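Local coordinates for uncharacterized protein (Thermus thermophilus HB8, PDB 6SCE) that acts as a DNA nuclease of Type III CRISPR defence, switched on when it binds the signalling molecule cyclic oligoadenylate, at residues Ala89-Trp92 against Ala93-Leu97; Met571-Leu574 against Val575-Val578; Glu422-Pro425 against Glu426-Leu429. All blocks are in the same frame, centred on the assembly; numbering follows the deposited sequence. Where two conformers were deposited one is given.

Interaction 1: Ala89-Trp92 against Ala93-Leu97; sequences AKYW and AVRFL. With nucleotides of chain B.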
loop_
_atom_site.group_PDB
_atom_site.type_symbol
_atom_site.label_atom_id
_atom_site.label_comp_id
_atom_site.label_asym_id
_atom_site.label_seq_id
_atom_site.Cartn_x
_atom_site.Cartn_y
_atom_site.Cartn_z
ATOM N N ALA A 89 10.073 9.206 1.417
ATOM C CA ALA A 89 8.836 9.914 1.190
ATOM C C ALA A 89 8.955 10.984 0.072
ATOM O O ALA A 89 9.902 11.798 0.037
ATOM C CB ALA A 89 8.362 10.531 2.502
ATOM N N LYS A 90 7.969 11.030 -0.821
ATOM C CA LYS A 90 8.022 11.979 -1.922
ATOM C C LYS A 90 8.069 13.449 -1.446
ATOM O O LYS A 90 8.566 14.332 -2.152
ATOM C CB LYS A 90 6.851 11.741 -2.898
ATOM C CG LYS A 90 6.988 10.358 -3.524
ATOM C CD LYS A 90 5.895 9.939 -4.486
ATOM C CE LYS A 90 4.573 9.648 -3.852
ATOM N NZ LYS A 90 4.238 8.205 -3.681
ATOM N N TYR A 91 7.542 13.691 -0.251
ATOM C CA TYR A 91 7.647 14.974 0.397
ATOM C C TYR A 91 9.075 15.517 0.377
ATOM O O TYR A 91 9.282 16.672 0.072
ATOM C CB TYR A 91 7.133 14.845 1.830
ATOM C CG TYR A 91 7.383 16.050 2.701
ATOM C CD1 TYR A 91 6.521 17.159 2.697
ATOM C CD2 TYR A 91 8.486 16.082 3.552
ATOM C CE1 TYR A 91 6.767 18.267 3.512
ATOM C CE2 TYR A 91 8.736 17.173 4.355
ATOM C CZ TYR A 91 7.875 18.259 4.346
ATOM O OH TYR A 91 8.185 19.325 5.173
ATOM N N TRP A 92 10.043 14.686 0.746
ATOM C CA TRP A 92 11.419 15.093 0.805
ATOM C C TRP A 92 12.038 15.218 -0.569
ATOM O O TRP A 92 12.879 16.058 -0.756
ATOM C CB TRP A 92 12.227 14.169 1.721
ATOM C CG TRP A 92 11.991 14.499 3.141
ATOM C CD1 TRP A 92 11.257 13.801 4.078
ATOM C CD2 TRP A 92 12.444 15.686 3.779
ATOM N NE1 TRP A 92 11.266 14.501 5.274
ATOM C CE2 TRP A 92 11.991 15.652 5.110
ATOM C CE3 TRP A 92 13.216 16.768 3.349
ATOM C CZ2 TRP A 92 12.298 16.671 6.026
ATOM C CZ3 TRP A 92 13.516 17.778 4.258
ATOM C CH2 TRP A 92 13.043 17.713 5.578
ATOM N N ALA A 93 11.594 14.419 -1.538
ATOM C CA ALA A 93 12.012 14.630 -2.916
ATOM C C ALA A 93 11.630 16.037 -3.358
ATOM O O ALA A 93 12.427 16.760 -3.982
ATOM C CB ALA A 93 11.396 13.599 -3.834
ATOM N N VAL A 94 10.414 16.437 -3.030
ATOM C CA VAL A 94 9.970 17.759 -3.429
ATOM C C VAL A 94 10.835 18.859 -2.791
ATOM O O VAL A 94 11.251 19.802 -3.488
ATOM C CB VAL A 94 8.504 17.983 -3.084
ATOM C CG1 VAL A 94 8.131 19.446 -3.237
ATOM C CG2 VAL A 94 7.616 17.117 -3.965
ATOM N N ARG A 95 11.092 18.733 -1.502
ATOM C CA ARG A 95 11.904 19.732 -0.779
ATOM C C ARG A 95 13.362 19.768 -1.248
ATOM O O ARG A 95 13.923 20.848 -1.476
ATOM C CB ARG A 95 11.830 19.497 0.698
ATOM C CG ARG A 95 10.400 19.778 1.193
ATOM C CD ARG A 95 10.294 19.985 2.652
ATOM N NE ARG A 95 11.097 21.134 3.071
ATOM C CZ ARG A 95 11.434 21.370 4.323
ATOM N NH1 ARG A 95 11.001 20.580 5.291
ATOM N NH2 ARG A 95 12.217 22.408 4.607
ATOM N N PHE A 96 13.953 18.591 -1.451
ATOM C CA PHE A 96 15.303 18.519 -2.001
ATOM C C PHE A 96 15.363 19.064 -3.411
ATOM O O PHE A 96 16.330 19.730 -3.763
ATOM C CB PHE A 96 15.836 17.083 -1.990
ATOM C CG PHE A 96 16.526 16.714 -0.727
ATOM C CD1 PHE A 96 15.905 16.906 0.502
ATOM C CD2 PHE A 96 17.797 16.154 -0.748
ATOM C CE1 PHE A 96 16.532 16.560 1.674
ATOM C CE2 PHE A 96 18.430 15.821 0.435
ATOM C CZ PHE A 96 17.787 15.997 1.647
ATOM N N LEU A 97 14.344 18.815 -4.230
ATOM C CA LEU A 97 14.392 19.323 -5.593
ATOM C C LEU A 97 14.425 20.857 -5.565
ATOM O O LEU A 97 15.178 21.467 -6.335
ATOM C CB LEU A 97 13.219 18.879 -6.415
ATOM C CG LEU A 97 13.119 19.419 -7.840
ATOM C CD1 LEU A 97 14.319 19.014 -8.681
ATOM C CD2 LEU A 97 11.829 18.938 -8.460
ATOM P P A B 1 5.783 7.549 -0.303
ATOM O OP1 A B 1 5.826 9.047 -0.315
ATOM O OP2 A B 1 5.403 6.862 -1.598
ATOM O "O5'" A B 1 7.218 7.061 0.196
ATOM C "C5'" A B 1 7.720 5.767 -0.128
ATOM C "C4'" A B 1 8.665 5.343 0.970
ATOM O "O4'" A B 1 7.902 5.010 2.159
ATOM C "C3'" A B 1 9.499 4.108 0.612
ATOM O "O3'" A B 1 10.800 4.555 0.210
ATOM C "C2'" A B 1 9.486 3.298 1.917
ATOM O "O2'" A B 1 10.543 3.679 2.771
ATOM C "C1'" A B 1 8.138 3.668 2.521
ATOM N N9 A B 1 7.011 2.862 2.047
ATOM C C8 A B 1 5.799 3.337 1.630
ATOM N N7 A B 1 4.985 2.375 1.276
ATOM C C5 A B 1 5.695 1.206 1.495
ATOM C C6 A B 1 5.370 -0.151 1.307
ATOM N N6 A B 1 4.199 -0.560 0.829
ATOM N N1 A B 1 6.312 -1.071 1.629
ATOM C C2 A B 1 7.492 -0.635 2.095
ATOM N N3 A B 1 7.909 0.615 2.296
ATOM C C4 A B 1 6.952 1.499 1.970
#
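Tyr91 swings CG opposite its own amide nitrogen (chi1 171°), and Arg95, one helical turn later, kinks at chi3 (61°); the two side chains therefore run alongside each other in the same direction. Arg95 CG stands over one face of the phenol, displaced toward its rim, and Arg95 CD comes within 3.4 Å of Tyr91 CZ. Arg95 NH1 donates to Tyr91 OH at 3.1 Å, a bent bond whose acceptor lies clear of the guanidinium plane. The indole of Trp92 takes the guanidinium almost flat: the planes differ by 23°, and Trp92 CZ3 sits over the guanidinium face near its rim. Of the indole atoms Trp92 CH2 comes nearest to Arg95 NH1, at 3.5 Å. These residues form the first turns of helix 90-100 in the beta-alpha-beta unit of strands 81-84 and 105-111, consistent with the Rossmann-like core of a CARF domain. Ala89 is the N-cap, and the helix start receives the phosphate of the adenylate nucleotide A1 of chain B: Lys90 N donates to its OP1 at 3.0 Å and Lys90 NZ to its OP2 at 2.7 Å. Lys90 NZ is also bound by the carbonyls of Asn380 and Gly382. On the neighbouring flank, Trp92 CE3 packs 3.7 Å from Phe96 CE1, and Phe96 N donates to Trp92 O.

Interaction 2: Met571-Leu574 against Val575-Val578; sequences MAEL and VRSV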
loop_
_atom_site.group_PDB
_atom_site.type_symbol
_atom_site.label_atom_id
_atom_site.label_comp_id
_atom_site.label_asym_id
_atom_site.label_seq_id
_atom_site.Cartn_x
_atom_site.Cartn_y
_atom_site.Cartn_z
HETATM N N MSE A 571 -5.979 -12.466 7.482
HETATM C CA MSE A 571 -6.335 -11.136 7.959
HETATM C C MSE A 571 -5.219 -10.134 7.729
HETATM O O MSE A 571 -5.500 -9.002 7.333
HETATM C CB MSE A 571 -6.689 -11.184 9.431
HETATM C CG MSE A 571 -7.250 -9.856 9.908
HETATM SE SE MSE A 571 -9.144 -9.794 9.402
HETATM C CE MSE A 571 -9.636 -8.511 10.820
ATOM N N ALA A 572 -3.968 -10.521 7.988
ATOM C CA ALA A 572 -2.832 -9.597 7.849
ATOM C C ALA A 572 -2.698 -9.096 6.410
ATOM O O ALA A 572 -2.375 -7.915 6.175
ATOM C CB ALA A 572 -1.530 -10.254 8.310
ATOM N N GLU A 573 -2.983 -9.983 5.451
ATOM C CA GLU A 573 -2.874 -9.625 4.033
ATOM C C GLU A 573 -4.078 -8.817 3.580
ATOM O O GLU A 573 -3.935 -7.914 2.751
ATOM C CB GLU A 573 -2.726 -10.880 3.161
ATOM C CG GLU A 573 -1.534 -11.762 3.516
ATOM C CD GLU A 573 -0.195 -11.071 3.356
ATOM O OE1 GLU A 573 -0.097 -10.087 2.598
ATOM O OE2 GLU A 573 0.773 -11.515 4.002
ATOM N N LEU A 574 -5.262 -9.154 4.092
ATOM C CA LEU A 574 -6.462 -8.372 3.785
ATOM C C LEU A 574 -6.282 -6.949 4.298
ATOM O O LEU A 574 -6.595 -5.985 3.609
ATOM C CB LEU A 574 -7.718 -8.995 4.426
ATOM C CG LEU A 574 -8.981 -8.138 4.386
ATOM C CD1 LEU A 574 -9.493 -8.062 2.947
ATOM C CD2 LEU A 574 -10.043 -8.651 5.353
ATOM N N VAL A 575 -5.793 -6.835 5.529
ATOM C CA VAL A 575 -5.585 -5.525 6.145
ATOM C C VAL A 575 -4.607 -4.710 5.286
ATOM O O VAL A 575 -4.897 -3.564 4.935
ATOM C CB VAL A 575 -5.091 -5.677 7.597
ATOM C CG1 VAL A 575 -4.566 -4.345 8.160
ATOM C CG2 VAL A 575 -6.232 -6.211 8.474
ATOM N N ARG A 576 -3.480 -5.329 4.928
ATOM C CA ARG A 576 -2.453 -4.666 4.140
ATOM C C ARG A 576 -2.967 -4.230 2.780
ATOM O O ARG A 576 -2.807 -3.071 2.384
ATOM C CB ARG A 576 -1.212 -5.568 3.953
ATOM C CG ARG A 576 -0.135 -4.960 3.042
ATOM C CD ARG A 576 1.144 -5.799 2.986
ATOM N NE ARG A 576 0.959 -7.073 2.277
ATOM C CZ ARG A 576 1.173 -7.286 0.969
ATOM N NH1 ARG A 576 1.599 -6.318 0.161
ATOM N NH2 ARG A 576 0.954 -8.493 0.456
ATOM N N SER A 577 -3.581 -5.157 2.063
ATOM C CA SER A 577 -3.938 -4.916 0.672
ATOM C C SER A 577 -5.153 -4.017 0.526
ATOM O O SER A 577 -5.115 -3.043 -0.227
ATOM C CB SER A 577 -4.156 -6.238 -0.044
ATOM O OG SER A 577 -2.946 -6.961 -0.054
ATOM N N VAL A 578 -6.220 -4.331 1.261
ATOM C CA VAL A 578 -7.464 -3.614 1.122
ATOM C C VAL A 578 -7.529 -2.386 2.059
ATOM O O VAL A 578 -7.994 -1.323 1.648
ATOM C CB VAL A 578 -8.681 -4.538 1.354
ATOM C CG1 VAL A 578 -9.972 -3.739 1.315
ATOM C CG2 VAL A 578 -8.688 -5.673 0.320
HETATM O O HOH W 1 -1.610 -9.091 0.146
#
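Glu573 and Arg576 meet through one carboxylate oxygen. Glu573 bends at chi2 (-62°), which turns OE1 toward the Arg576 side chain, while Arg576 runs straight to CD and then turns at chi3 (69°), laying its guanidinium beside the acid. The grip is side-on, with two nitrogens on a single atom: Arg576 NH2 reaches Glu573 OE1 at 2.9 Å, approaching nearly in line with the C-O bond, and Arg576 NE reaches the same oxygen at 3.2 Å, on its syn side but tilted out of the carboxylate plane. Glu573 OE1 lies within the guanidinium plane, yet the carboxylate itself is turned steeply, 77° from that plane, so this is a salt bridge to one oxygen and not a paired two-oxygen one. A water also donates to Glu573 OE1. Replacing Arg576 with alanine removes both charged donors to Glu573 OE1, and the carboxylate is then likely to turn more freely. Arg576 NH2 has a further partner in Ser213 OG, on helix 206-220. Helix 561-579 is the crossover of a beta-alpha-beta unit between strands 551-558 and 584-592, a layout consistent with the PD-(D/E)xK nuclease core. On the flank facing strand 551-558, Met571, modelled as selenomethionine, and Val575 cross at an angle, Met571 CG lying 4.0 Å from Val575 CG2; both pack on Phe554. Leu574 joins them there, and its CD1 meets Val578 CG2 at 3.6 Å, one turn further on. Backbone i to i+4 bonds run beneath these side chains: Val575 N donates to Met571 O at 2.8 Å, and Ser577 N to Glu573 O at 2.9 Å.

Interaction 3: Glu422-Pro425 against Glu426-Leu429; sequences EGRP and EDLL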
loop_
_atom_site.group_PDB
_atom_site.type_symbol
_atom_site.label_atom_id
_atom_site.label_comp_id
_atom_site.label_asym_id
_atom_site.label_seq_id
_atom_site.Cartn_x
_atom_site.Cartn_y
_atom_site.Cartn_z
ATOM N N GLU A 422 -15.341 13.694 9.812
ATOM C CA GLU A 422 -16.228 13.613 8.641
ATOM C C GLU A 422 -16.002 12.384 7.786
ATOM O O GLU A 422 -16.694 12.182 6.806
ATOM C CB GLU A 422 -16.038 14.822 7.742
ATOM C CG GLU A 422 -16.246 16.167 8.407
ATOM C CD GLU A 422 -15.935 17.306 7.459
ATOM O OE1 GLU A 422 -15.682 17.038 6.251
ATOM O OE2 GLU A 422 -15.909 18.464 7.913
ATOM N N GLY A 423 -15.007 11.592 8.134
ATOM C CA GLY A 423 -14.658 10.392 7.388
ATOM C C GLY A 423 -15.618 9.257 7.689
ATOM O O GLY A 423 -16.288 9.238 8.750
ATOM N N ARG A 424 -15.724 8.340 6.735
ATOM C CA ARG A 424 -16.564 7.147 6.912
ATOM C C ARG A 424 -15.841 5.961 6.313
ATOM O O ARG A 424 -15.347 6.052 5.167
ATOM C CB ARG A 424 -17.914 7.319 6.227
ATOM C CG ARG A 424 -18.662 8.584 6.599
ATOM C CD ARG A 424 -19.902 8.778 5.737
ATOM N NE ARG A 424 -20.253 10.195 5.622
ATOM C CZ ARG A 424 -21.160 10.703 4.784
ATOM N NH1 ARG A 424 -21.857 9.919 3.966
ATOM N NH2 ARG A 424 -21.379 12.013 4.772
ATOM N N PRO A 425 -15.792 4.840 7.046
ATOM C CA PRO A 425 -15.059 3.719 6.515
ATOM C C PRO A 425 -15.625 3.200 5.184
ATOM O O PRO A 425 -14.866 2.732 4.356
ATOM C CB PRO A 425 -15.148 2.648 7.620
ATOM C CG PRO A 425 -16.125 3.126 8.604
ATOM C CD PRO A 425 -16.364 4.574 8.379
ATOM N N GLU A 426 -16.930 3.301 4.984
ATOM C CA GLU A 426 -17.529 2.837 3.755
ATOM C C GLU A 426 -17.121 3.723 2.553
ATOM O O GLU A 426 -17.050 3.225 1.434
ATOM C CB GLU A 426 -19.055 2.698 3.875
ATOM C CG GLU A 426 -19.816 3.959 4.241
ATOM C CD GLU A 426 -19.859 4.249 5.738
ATOM O OE1 GLU A 426 -19.094 3.648 6.543
ATOM O OE2 GLU A 426 -20.665 5.116 6.115
ATOM N N ASP A 427 -16.842 5.011 2.794
ATOM C CA ASP A 427 -16.397 5.917 1.729
ATOM C C ASP A 427 -14.968 5.609 1.352
ATOM O O ASP A 427 -14.650 5.492 0.175
ATOM C CB ASP A 427 -16.559 7.393 2.118
ATOM C CG ASP A 427 -18.016 7.826 2.165
ATOM O OD1 ASP A 427 -18.877 7.044 1.757
ATOM O OD2 ASP A 427 -18.316 8.937 2.625
ATOM N N LEU A 428 -14.098 5.453 2.343
ATOM C CA LEU A 428 -12.747 5.044 2.051
ATOM C C LEU A 428 -12.734 3.743 1.241
ATOM O O LEU A 428 -12.016 3.628 0.225
ATOM C CB LEU A 428 -11.935 4.881 3.326
ATOM C CG LEU A 428 -10.514 4.362 3.149
ATOM C CD1 LEU A 428 -9.706 5.298 2.255
ATOM C CD2 LEU A 428 -9.891 4.249 4.527
ATOM N N LEU A 429 -13.524 2.763 1.680
ATOM C CA LEU A 429 -13.561 1.478 1.004
ATOM C C LEU A 429 -14.060 1.574 -0.457
ATOM O O LEU A 429 -13.535 0.869 -1.327
ATOM C CB LEU A 429 -14.417 0.473 1.803
ATOM C CG LEU A 429 -13.745 -0.170 3.010
ATOM C CD1 LEU A 429 -14.805 -0.779 3.920
ATOM C CD2 LEU A 429 -12.733 -1.229 2.612
#
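Arg424 stands at the N-cap position of helix 425-432, and its carbonyl accepts the first helical bond: Leu428 N donates to Arg424 O at 3.1 Å, nearly in line with the carbonyl bond, while the bond from Asp427 N to the same oxygen is weak. The side chain of Arg424 stretches out from CG to NE and runs beside Asp427, whose OD2 lies over one face of the guanidinium. The resulting salt bridge, Arg424 NE to Asp427 OD2, is long at 3.8 Å, and no N-H points at the oxygen. Pro425 occupies the first helical position, where its lack of an N-H costs no helical bond; its carbonyl takes Leu429 N at 3.0 Å. Glu426 places CG between its backbone nitrogen and carbonyl carbon (chi1 59°) and bends at chi2 (-83°), which folds the carboxylate back so that OE1 comes within 3.4 Å of Pro425 CD and OE2 within 3.5 Å of Arg424 CB. The firmer partners of the acids lie elsewhere: Arg521 for Glu426 OE1 and Lys339 for Asp427 OD2. Two acids in the first turn would be expected to interact favourably with the helix N terminus, while Arg424 probably contributes charge attraction and no directed bond to Asp427.

All three contacts are local, each confined to eight or nine consecutive residues, so none closes a long loop; they follow in series without nesting or crossing. Interaction 1 comes first, on helix 90-100, where Ala93 and Val94 also pack on helix 384-393 beside a second seven-stranded sheet. Interaction 3 follows, at the start of helix 425-432, which leads from that second sheet and leans on strands 519-528 and 551-558. Interaction 2, last in the chain, lies on the crossover helix that packs against strand 551-558. Interactions 2 and 3 touch directly, Val578 CG1 meeting Leu429 CD2 at 4.0 Å, whereas interaction 1 stands about 29 Å from each, centre to centre.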